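Local coordinates for protein dihydropyrimidinase (Brevibacillus agri, PDB 3SFW) that catalyses, as a zinc-binding dihydropyrimidinase of the amidohydrolase family, the reversible hydrolytic opening of dihydropyrimidine rings at a cyclic amide bond, at residues 60-71 with 315-324; 338-348 with 409-418. One frame throughout, in Å; residues are numbered along the deposited sequence.

Contact 1 (60-71 with 315-324). With ZN (zinc ion), chain F.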
loop_
_atom_site.group_PDB
_atom_site.type_symbol
_atom_site.label_atom_id
_atom_site.label_comp_id
_atom_site.label_asym_id
_atom_site.label_seq_id
_atom_site.Cartn_x
_atom_site.Cartn_y
_atom_site.Cartn_z
ATOM N N HIS A 60 -31.514 -12.984 -9.708
ATOM C CA HIS A 60 -32.684 -12.245 -9.249
ATOM C C HIS A 60 -33.885 -12.617 -10.133
ATOM O O HIS A 60 -34.345 -11.803 -10.968
ATOM C CB HIS A 60 -32.431 -10.725 -9.346
ATOM C CG HIS A 60 -31.284 -10.259 -8.502
ATOM N ND1 HIS A 60 -31.390 -10.102 -7.135
ATOM C CD2 HIS A 60 -30.002 -9.968 -8.823
ATOM C CE1 HIS A 60 -30.235 -9.661 -6.655
ATOM N NE2 HIS A 60 -29.365 -9.601 -7.659
ATOM N N LEU A 61 -34.346 -13.862 -10.010
ATOM C CA LEU A 61 -35.462 -14.302 -10.860
ATOM C C LEU A 61 -36.805 -13.856 -10.241
ATOM O O LEU A 61 -37.007 -13.953 -9.015
ATOM C CB LEU A 61 -35.436 -15.836 -10.974
ATOM C CG LEU A 61 -34.104 -16.429 -11.458
ATOM C CD1 LEU A 61 -34.266 -17.950 -11.690
ATOM C CD2 LEU A 61 -33.696 -15.749 -12.802
ATOM N N ASP A 62 -37.748 -13.433 -11.096
ATOM C CA ASP A 62 -39.057 -12.982 -10.642
ATOM C C ASP A 62 -38.962 -11.968 -9.522
ATOM O O ASP A 62 -39.677 -12.068 -8.499
ATOM C CB ASP A 62 -39.915 -14.177 -10.197
ATOM C CG ASP A 62 -41.417 -13.879 -10.241
ATOM O OD1 ASP A 62 -41.892 -13.201 -11.187
ATOM O OD2 ASP A 62 -42.122 -14.341 -9.321
ATOM N N MET A 63 -38.033 -11.038 -9.659
ATOM C CA MET A 63 -37.740 -10.098 -8.585
ATOM C C MET A 63 -38.534 -8.802 -8.796
ATOM O O MET A 63 -38.431 -8.165 -9.843
ATOM C CB MET A 63 -36.245 -9.744 -8.635
ATOM C CG MET A 63 -35.828 -8.708 -7.542
ATOM S SD MET A 63 -34.360 -7.819 -8.119
ATOM C CE MET A 63 -33.867 -6.892 -6.711
ATOM N N PRO A 64 -39.246 -8.346 -7.770
ATOM C CA PRO A 64 -39.855 -7.000 -7.873
ATOM C C PRO A 64 -38.808 -5.904 -7.657
ATOM O O PRO A 64 -38.158 -5.875 -6.602
ATOM C CB PRO A 64 -40.871 -6.987 -6.711
ATOM C CG PRO A 64 -40.261 -7.940 -5.670
ATOM C CD PRO A 64 -39.461 -8.987 -6.450
ATOM N N PHE A 65 -38.650 -5.009 -8.623
ATOM C CA PHE A 65 -37.553 -3.993 -8.565
ATOM C C PHE A 65 -37.751 -2.992 -9.690
ATOM O O PHE A 65 -38.324 -3.335 -10.730
ATOM C CB PHE A 65 -36.189 -4.696 -8.737
ATOM C CG PHE A 65 -34.967 -3.827 -8.437
ATOM C CD1 PHE A 65 -34.793 -3.223 -7.182
ATOM C CD2 PHE A 65 -33.872 -3.891 -9.301
ATOM C CE1 PHE A 65 -33.593 -2.575 -6.864
ATOM C CE2 PHE A 65 -32.665 -3.242 -9.003
ATOM C CZ PHE A 65 -32.542 -2.553 -7.768
ATOM N N GLY A 66 -37.317 -1.756 -9.459
ATOM C CA GLY A 66 -37.218 -0.766 -10.538
ATOM C C GLY A 66 -38.594 -0.370 -11.045
ATOM O O GLY A 66 -38.740 0.025 -12.192
ATOM N N GLY A 67 -39.617 -0.537 -10.200
ATOM C CA GLY A 67 -41.011 -0.243 -10.579
ATOM C C GLY A 67 -41.663 -1.327 -11.405
ATOM O O GLY A 67 -42.715 -1.105 -12.031
ATOM N N THR A 68 -41.041 -2.516 -11.448
ATOM C CA THR A 68 -41.568 -3.593 -12.326
ATOM C C THR A 68 -41.086 -4.933 -11.771
ATOM O O THR A 68 -40.857 -5.031 -10.553
ATOM C CB THR A 68 -41.274 -3.328 -13.847
ATOM O OG1 THR A 68 -41.838 -4.369 -14.662
ATOM C CG2 THR A 68 -39.763 -3.134 -14.124
ATOM N N VAL A 69 -41.057 -5.974 -12.590
ATOM C CA VAL A 69 -40.619 -7.317 -12.107
ATOM C C VAL A 69 -39.646 -7.873 -13.127
ATOM O O VAL A 69 -39.887 -7.740 -14.313
ATOM C CB VAL A 69 -41.798 -8.270 -11.943
ATOM C CG1 VAL A 69 -41.339 -9.689 -11.523
ATOM C CG2 VAL A 69 -42.766 -7.706 -10.907
ATOM N N THR A 70 -38.560 -8.541 -12.693
ATOM C CA THR A 70 -37.602 -9.032 -13.698
ATOM C C THR A 70 -38.274 -10.010 -14.644
ATOM O O THR A 70 -39.198 -10.777 -14.257
ATOM C CB THR A 70 -36.303 -9.641 -13.087
ATOM O OG1 THR A 70 -36.642 -10.741 -12.202
ATOM C CG2 THR A 70 -35.557 -8.623 -12.338
ATOM N N SER A 71 -37.782 -10.055 -15.888
ATOM C CA SER A 71 -38.564 -10.671 -16.925
ATOM C C SER A 71 -38.385 -12.168 -17.019
ATOM O O SER A 71 -39.172 -12.811 -17.662
ATOM C CB SER A 71 -38.296 -10.034 -18.299
ATOM O OG SER A 71 -36.980 -10.298 -18.705
ATOM N N ASP A 315 -25.307 -11.778 -11.623
ATOM C CA ASP A 315 -26.253 -10.668 -11.253
ATOM C C ASP A 315 -27.360 -10.601 -12.332
ATOM O O ASP A 315 -27.792 -9.515 -12.785
ATOM C CB ASP A 315 -25.558 -9.284 -11.036
ATOM C CG ASP A 315 -26.448 -8.267 -10.326
ATOM O OD1 ASP A 315 -27.424 -8.693 -9.638
ATOM O OD2 ASP A 315 -26.171 -7.035 -10.487
ATOM N N HIS A 316 -27.853 -11.766 -12.713
ATOM C CA HIS A 316 -28.933 -11.819 -13.726
ATOM C C HIS A 316 -30.159 -11.091 -13.157
ATOM O O HIS A 316 -30.724 -11.511 -12.145
ATOM C CB HIS A 316 -29.321 -13.275 -14.003
ATOM C CG HIS A 316 -30.317 -13.417 -15.113
ATOM N ND1 HIS A 316 -30.038 -13.010 -16.404
ATOM C CD2 HIS A 316 -31.563 -13.936 -15.132
ATOM C CE1 HIS A 316 -31.087 -13.255 -17.171
ATOM N NE2 HIS A 316 -32.033 -13.805 -16.418
ATOM N N CYS A 317 -30.591 -10.024 -13.832
ATOM C CA CYS A 317 -31.646 -9.184 -13.263
ATOM C C CYS A 317 -32.319 -8.518 -14.513
ATOM O O CYS A 317 -32.207 -7.309 -14.713
ATOM C CB CYS A 317 -30.998 -8.159 -12.308
ATOM S SG CYS A 317 -32.222 -7.239 -11.276
ATOM N N PRO A 318 -32.967 -9.337 -15.359
ATOM C CA PRO A 318 -33.315 -8.881 -16.718
ATOM C C PRO A 318 -34.594 -8.024 -16.771
ATOM O O PRO A 318 -35.587 -8.311 -16.073
ATOM C CB PRO A 318 -33.506 -10.197 -17.482
ATOM C CG PRO A 318 -34.088 -11.120 -16.393
ATOM C CD PRO A 318 -33.210 -10.783 -15.192
ATOM N N PHE A 319 -34.560 -6.995 -17.614
ATOM C CA PHE A 319 -35.770 -6.231 -17.952
ATOM C C PHE A 319 -35.736 -6.012 -19.451
ATOM O O PHE A 319 -34.686 -5.640 -20.008
ATOM C CB PHE A 319 -35.721 -4.873 -17.256
ATOM C CG PHE A 319 -35.691 -4.959 -15.752
ATOM C CD1 PHE A 319 -36.872 -5.174 -15.033
ATOM C CD2 PHE A 319 -34.480 -4.841 -15.051
ATOM C CE1 PHE A 319 -36.849 -5.303 -13.630
ATOM C CE2 PHE A 319 -34.446 -4.926 -13.621
ATOM C CZ PHE A 319 -35.648 -5.108 -12.914
ATOM N N ASN A 320 -36.869 -6.215 -20.108
ATOM C CA ASN A 320 -36.954 -5.902 -21.522
ATOM C C ASN A 320 -36.587 -4.446 -21.808
ATOM O O ASN A 320 -36.917 -3.528 -21.057
ATOM C CB ASN A 320 -38.376 -6.172 -22.033
ATOM C CG ASN A 320 -38.703 -7.618 -22.034
ATOM O OD1 ASN A 320 -38.164 -8.375 -22.830
ATOM N ND2 ASN A 320 -39.559 -8.043 -21.091
ATOM N N PHE A 321 -35.966 -4.240 -22.956
ATOM C CA PHE A 321 -35.684 -2.907 -23.440
ATOM C C PHE A 321 -37.004 -2.188 -23.725
ATOM O O PHE A 321 -37.210 -1.060 -23.269
ATOM C CB PHE A 321 -34.902 -3.002 -24.737
ATOM C CG PHE A 321 -34.480 -1.645 -25.274
ATOM C CD1 PHE A 321 -33.836 -0.733 -24.461
ATOM C CD2 PHE A 321 -34.752 -1.290 -26.590
ATOM C CE1 PHE A 321 -33.422 0.506 -24.950
ATOM C CE2 PHE A 321 -34.322 -0.059 -27.087
ATOM C CZ PHE A 321 -33.666 0.832 -26.269
ATOM N N SER A 322 -37.894 -2.862 -24.439
ATOM C CA SER A 322 -39.217 -2.288 -24.697
ATOM C C SER A 322 -40.091 -2.370 -23.438
ATOM O O SER A 322 -40.203 -3.444 -22.778
ATOM C CB SER A 322 -39.899 -2.994 -25.874
ATOM O OG SER A 322 -41.243 -2.572 -25.995
ATOM N N GLY A 323 -40.695 -1.248 -23.081
ATOM C CA GLY A 323 -41.614 -1.239 -21.962
ATOM C C GLY A 323 -40.896 -1.036 -20.635
ATOM O O GLY A 323 -41.133 -0.030 -19.940
ATOM N N GLN A 324 -40.010 -1.981 -20.272
ATOM C CA GLN A 324 -39.474 -1.977 -18.941
ATOM C C GLN A 324 -38.311 -1.005 -18.834
ATOM O O GLN A 324 -38.351 -0.099 -18.025
ATOM C CB GLN A 324 -39.051 -3.404 -18.512
ATOM C CG GLN A 324 -40.269 -4.297 -18.301
ATOM C CD GLN A 324 -39.880 -5.658 -17.802
ATOM O OE1 GLN A 324 -39.226 -6.428 -18.519
ATOM N NE2 GLN A 324 -40.269 -5.972 -16.571
HETATM ZN ZN ZN F . -27.627 -8.406 -7.537
#

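Contact 2 (338-348 with 409-418)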
loop_
_atom_site.group_PDB
_atom_site.type_symbol
_atom_site.label_atom_id
_atom_site.label_comp_id
_atom_site.label_asym_id
_atom_site.label_seq_id
_atom_site.Cartn_x
_atom_site.Cartn_y
_atom_site.Cartn_z
ATOM N N GLY A 338 -30.399 -3.583 -14.092
ATOM C CA GLY A 338 -30.115 -5.032 -14.217
ATOM C C GLY A 338 -29.874 -5.457 -15.638
ATOM O O GLY A 338 -30.465 -4.910 -16.587
ATOM N N GLY A 339 -29.042 -6.481 -15.810
ATOM C CA GLY A 339 -28.801 -7.035 -17.167
ATOM C C GLY A 339 -29.147 -8.509 -17.333
ATOM O O GLY A 339 -29.302 -9.226 -16.324
ATOM N N PRO A 340 -29.281 -8.992 -18.597
ATOM C CA PRO A 340 -29.526 -10.399 -18.864
ATOM C C PRO A 340 -28.238 -11.122 -19.069
ATOM O O PRO A 340 -27.657 -11.082 -20.165
ATOM C CB PRO A 340 -30.376 -10.400 -20.180
ATOM C CG PRO A 340 -30.555 -8.890 -20.553
ATOM C CD PRO A 340 -29.383 -8.183 -19.826
ATOM N N ILE A 341 -27.756 -11.733 -17.990
ATOM C CA ILE A 341 -26.393 -12.231 -17.938
ATOM C C ILE A 341 -26.330 -13.765 -17.665
ATOM O O ILE A 341 -25.284 -14.401 -17.847
ATOM C CB ILE A 341 -25.596 -11.461 -16.806
ATOM C CG1 ILE A 341 -25.803 -9.947 -16.866
ATOM C CG2 ILE A 341 -24.062 -11.804 -16.875
ATOM C CD1 ILE A 341 -25.275 -9.311 -18.197
ATOM N N ILE A 342 -27.427 -14.361 -17.222
ATOM C CA ILE A 342 -27.320 -15.746 -16.703
ATOM C C ILE A 342 -26.814 -16.749 -17.753
ATOM O O ILE A 342 -26.063 -17.678 -17.434
ATOM C CB ILE A 342 -28.621 -16.205 -16.042
ATOM C CG1 ILE A 342 -28.351 -17.342 -15.041
ATOM C CG2 ILE A 342 -29.691 -16.651 -17.117
ATOM C CD1 ILE A 342 -29.635 -17.630 -14.155
ATOM N N GLU A 343 -27.223 -16.567 -19.012
ATOM C CA GLU A 343 -27.009 -17.602 -19.977
ATOM C C GLU A 343 -25.576 -17.630 -20.525
ATOM O O GLU A 343 -25.033 -18.699 -20.827
ATOM C CB GLU A 343 -27.987 -17.425 -21.137
ATOM C CG GLU A 343 -27.914 -18.584 -22.137
ATOM C CD GLU A 343 -29.127 -18.639 -23.065
ATOM O OE1 GLU A 343 -30.133 -17.936 -22.806
ATOM O OE2 GLU A 343 -29.068 -19.418 -24.045
ATOM N N ASP A 344 -24.931 -16.476 -20.551
ATOM C CA ASP A 344 -23.622 -16.380 -21.231
ATOM C C ASP A 344 -22.425 -16.412 -20.299
ATOM O O ASP A 344 -21.241 -16.395 -20.766
ATOM C CB ASP A 344 -23.603 -15.190 -22.162
ATOM C CG ASP A 344 -24.663 -15.313 -23.227
ATOM O OD1 ASP A 344 -24.724 -16.398 -23.881
ATOM O OD2 ASP A 344 -25.504 -14.400 -23.308
ATOM N N ARG A 345 -22.707 -16.534 -19.000
ATOM C CA ARG A 345 -21.619 -16.457 -17.981
ATOM C C ARG A 345 -20.508 -17.491 -18.272
ATOM O O ARG A 345 -19.300 -17.126 -18.300
ATOM C CB ARG A 345 -22.171 -16.693 -16.550
ATOM C CG ARG A 345 -21.048 -16.713 -15.472
ATOM C CD ARG A 345 -21.646 -16.973 -14.055
ATOM N NE ARG A 345 -22.268 -18.285 -13.995
ATOM C CZ ARG A 345 -21.897 -19.270 -13.177
ATOM N NH1 ARG A 345 -20.893 -19.081 -12.306
ATOM N NH2 ARG A 345 -22.526 -20.455 -13.251
ATOM N N MET A 346 -20.872 -18.771 -18.410
ATOM C CA MET A 346 -19.848 -19.832 -18.556
ATOM C C MET A 346 -19.046 -19.623 -19.855
ATOM O O MET A 346 -17.790 -19.720 -19.855
ATOM C CB MET A 346 -20.496 -21.214 -18.580
ATOM C CG MET A 346 -21.163 -21.624 -17.262
ATOM S SD MET A 346 -19.964 -21.961 -15.971
ATOM C CE MET A 346 -19.392 -23.563 -16.441
ATOM N N THR A 347 -19.760 -19.428 -20.976
ATOM C CA THR A 347 -19.069 -19.321 -22.284
ATOM C C THR A 347 -18.152 -18.100 -22.383
ATOM O O THR A 347 -17.015 -18.213 -22.870
ATOM C CB THR A 347 -20.033 -19.322 -23.489
ATOM O OG1 THR A 347 -20.725 -20.579 -23.524
ATOM C CG2 THR A 347 -19.203 -19.210 -24.805
ATOM N N ILE A 348 -18.586 -16.973 -21.838
ATOM C CA ILE A 348 -17.738 -15.776 -21.832
ATOM C C ILE A 348 -16.465 -16.001 -21.019
ATOM O O ILE A 348 -15.376 -15.629 -21.450
ATOM C CB ILE A 348 -18.507 -14.548 -21.349
ATOM C CG1 ILE A 348 -19.568 -14.201 -22.425
ATOM C CG2 ILE A 348 -17.579 -13.366 -21.082
ATOM C CD1 ILE A 348 -20.469 -13.041 -22.012
ATOM N N HIS A 409 -30.681 -16.925 -27.960
ATOM C CA HIS A 409 -30.662 -17.107 -26.491
ATOM C C HIS A 409 -32.005 -17.639 -25.940
ATOM O O HIS A 409 -32.997 -17.773 -26.684
ATOM C CB HIS A 409 -30.074 -15.879 -25.718
ATOM C CG HIS A 409 -31.006 -14.700 -25.548
ATOM N ND1 HIS A 409 -30.533 -13.437 -25.229
ATOM C CD2 HIS A 409 -32.360 -14.612 -25.492
ATOM C CE1 HIS A 409 -31.551 -12.620 -25.013
ATOM N NE2 HIS A 409 -32.671 -13.310 -25.154
ATOM N N HIS A 410 -32.025 -17.999 -24.668
ATOM C CA HIS A 410 -33.231 -18.590 -24.066
ATOM C C HIS A 410 -33.778 -17.775 -22.898
ATOM O O HIS A 410 -34.814 -18.149 -22.297
ATOM C CB HIS A 410 -32.941 -20.037 -23.649
ATOM C CG HIS A 410 -32.430 -20.885 -24.772
ATOM N ND1 HIS A 410 -31.110 -20.831 -25.187
ATOM C CD2 HIS A 410 -33.056 -21.765 -25.598
ATOM C CE1 HIS A 410 -30.942 -21.662 -26.209
ATOM N NE2 HIS A 410 -32.113 -22.207 -26.504
ATOM N N MET A 411 -33.088 -16.677 -22.544
ATOM C CA MET A 411 -33.598 -15.764 -21.510
ATOM C C MET A 411 -34.868 -15.060 -22.013
ATOM O O MET A 411 -34.972 -14.768 -23.221
ATOM C CB MET A 411 -32.532 -14.732 -21.127
ATOM C CG MET A 411 -31.277 -15.397 -20.528
ATOM S SD MET A 411 -29.950 -14.214 -20.320
ATOM C CE MET A 411 -29.521 -13.906 -22.084
ATOM N N ASN A 412 -35.869 -14.928 -21.138
ATOM C CA ASN A 412 -37.124 -14.325 -21.578
ATOM C C ASN A 412 -36.982 -12.794 -21.569
ATOM O O ASN A 412 -37.588 -12.115 -20.740
ATOM C CB ASN A 412 -38.306 -14.800 -20.713
ATOM C CG ASN A 412 -39.659 -14.407 -21.306
ATOM O OD1 ASN A 412 -39.743 -14.034 -22.489
ATOM N ND2 ASN A 412 -40.684 -14.355 -20.465
ATOM N N VAL A 413 -36.202 -12.257 -22.528
ATOM C CA VAL A 413 -35.900 -10.821 -22.581
ATOM C C VAL A 413 -35.574 -10.484 -24.021
ATOM O O VAL A 413 -35.081 -11.326 -24.754
ATOM C CB VAL A 413 -34.654 -10.459 -21.709
ATOM C CG1 VAL A 413 -34.618 -8.955 -21.380
ATOM C CG2 VAL A 413 -34.670 -11.259 -20.426
ATOM N N ASP A 414 -35.879 -9.248 -24.437
ATOM C CA ASP A 414 -35.817 -8.887 -25.868
ATOM C C ASP A 414 -34.480 -8.372 -26.354
ATOM O O ASP A 414 -34.398 -7.852 -27.468
ATOM C CB ASP A 414 -36.898 -7.843 -26.205
ATOM C CG ASP A 414 -36.765 -6.579 -25.395
ATOM O OD1 ASP A 414 -35.758 -6.409 -24.699
ATOM O OD2 ASP A 414 -37.600 -5.649 -25.550
ATOM N N TYR A 415 -33.425 -8.515 -25.556
ATOM C CA TYR A 415 -32.114 -8.138 -26.062
ATOM C C TYR A 415 -31.077 -8.929 -25.324
ATOM O O TYR A 415 -31.354 -9.528 -24.271
ATOM C CB TYR A 415 -31.828 -6.607 -25.920
ATOM C CG TYR A 415 -31.521 -6.126 -24.507
ATOM C CD1 TYR A 415 -32.533 -5.940 -23.581
ATOM C CD2 TYR A 415 -30.193 -5.961 -24.083
ATOM C CE1 TYR A 415 -32.272 -5.564 -22.272
ATOM C CE2 TYR A 415 -29.898 -5.528 -22.810
ATOM C CZ TYR A 415 -30.951 -5.322 -21.899
ATOM O OH TYR A 415 -30.676 -4.940 -20.617
ATOM N N ASN A 416 -29.876 -8.928 -25.886
ATOM C CA ASN A 416 -28.729 -9.524 -25.188
ATOM C C ASN A 416 -27.616 -8.495 -25.183
ATOM O O ASN A 416 -27.275 -7.935 -26.248
ATOM C CB ASN A 416 -28.313 -10.771 -25.941
ATOM C CG ASN A 416 -27.277 -11.591 -25.183
ATOM O OD1 ASN A 416 -26.185 -11.100 -24.901
ATOM N ND2 ASN A 416 -27.633 -12.830 -24.837
ATOM N N PRO A 417 -27.076 -8.170 -23.995
ATOM C CA PRO A 417 -26.059 -7.110 -23.936
ATOM C C PRO A 417 -24.743 -7.485 -24.608
ATOM O O PRO A 417 -23.935 -6.606 -24.895
ATOM C CB PRO A 417 -25.862 -6.876 -22.419
ATOM C CG PRO A 417 -26.200 -8.265 -21.807
ATOM C CD PRO A 417 -27.303 -8.837 -22.691
ATOM N N PHE A 418 -24.554 -8.776 -24.877
ATOM C CA PHE A 418 -23.427 -9.252 -25.625
ATOM C C PHE A 418 -23.716 -9.476 -27.119
ATOM O O PHE A 418 -22.976 -10.179 -27.792
ATOM C CB PHE A 418 -22.878 -10.556 -24.984
ATOM C CG PHE A 418 -22.677 -10.442 -23.495
ATOM C CD1 PHE A 418 -21.683 -9.605 -22.975
ATOM C CD2 PHE A 418 -23.563 -11.100 -22.589
ATOM C CE1 PHE A 418 -21.505 -9.458 -21.555
ATOM C CE2 PHE A 418 -23.391 -10.954 -21.186
ATOM C CZ PHE A 418 -22.373 -10.149 -20.668
HETATM O O HOH W 1 -31.951 -6.304 -18.516
#

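Contact 1 (60-71 with 315-324)
With CG of His60 anti to the carbonyl carbon (chi1 -61°) and CG of Asp315 anti to its own N (chi1 -165°), the imidazole and the carboxylate are brought onto one zinc ion. His60 NE2 and Asp315 OD1 each bind the metal at 2.1 Å, the carboxylate turned 72° from the imidazole plane, and His58 and the carboxylated Lys150 complete the ligands. In the backbone next to these ligands, His60 N donates to His316 O at 3.0 Å, tying the two ligand-bearing loops. Cys317 SG lies 3.9 Å from Met63 SD and obliquely to the rings of His60 and Phe65. Farther out, the Phe319 ring packs against the methyls of Thr68 and Thr70, with Thr70 CG2 3.6 Å from Phe319 CZ. The amide of Gln324 closes this end: NE2 gives one nearly straight bond to Thr68 OG1 (2.9 Å) and a more bent one to Val69 O, and OE1 accepts from Asn320 N, so both ends of the amide are held and its rotation is fixed. Ser71 N reaches Pro318 O at 2.8 Å. The His-X-His motif after one barrel strand and the aspartate after the last are the signature of the binuclear amidohydrolase TIM barrel.

Contact 2 (338-348 with 409-418)
Pro340, Glu343 and Met411 are central to this contact. The Pro340 ring sits over one face of Tyr415 in a CH-pi contact, CG 4.2 Å from the ring centroid and CD 3.6 Å from Pro417 CD. In Met411, chi1 (-62°) and the extended chi2 carry SD to Pro340, 3.8 Å from its CB, and CG packs on Ile342 CG2; the bend at chi3 turns only the methyl CE, 4.0 Å from Glu343 CB. The extended Glu343 takes two hydrogen bonds from His410: Glu343 OE1 accepts His410 N through its syn lone pair at 2.7 Å, and Glu343 OE2 accepts His410 ND1 at 2.7 Å and 174°, in the imidazole plane. A weak bond from Met411 N also falls on OE1; these donors of adjacent loop residues would stabilise a buried, probably ionised carboxylate. Asn416 ND2 donates to both Asp344 OD2, at 3.1 Å, and His409 ND1. Ile348 CD1 stands over the centre of the Phe418 ring, 3.4 Å from its centroid, with Pro417 CG on the opposite face. Phe418 N bonds Asn416 OD1: an Asx turn in the 409-418 loop, which in this amidohydrolase fold packs against the 338-344 segment leading into helix 345-354, and its Ile348.

In the fold
Contact 1, which bears metal ligands, is backed by contact 2 through His316. Their centres are 13 Å apart, and contact 1 alone supplies zinc ligands; in contact 2, Gly338 CA lies about 8 Å from a zinc ion. The two also touch directly: Ser71 OG lies 2.8 Å from Asn412 O and Phe321 N 2.8 Å from Asp414 OD1, both probable hydrogen bonds that join the 409-418 loop to each segment of contact 1. His316, next to the ligand Asp315, is hydrogen-bonded through ND1 to Ile341 N and through NE2 to Asp72. So the 338-348 segment lies in the second shell through its bond to His316, with the 409-418 loop packed against it.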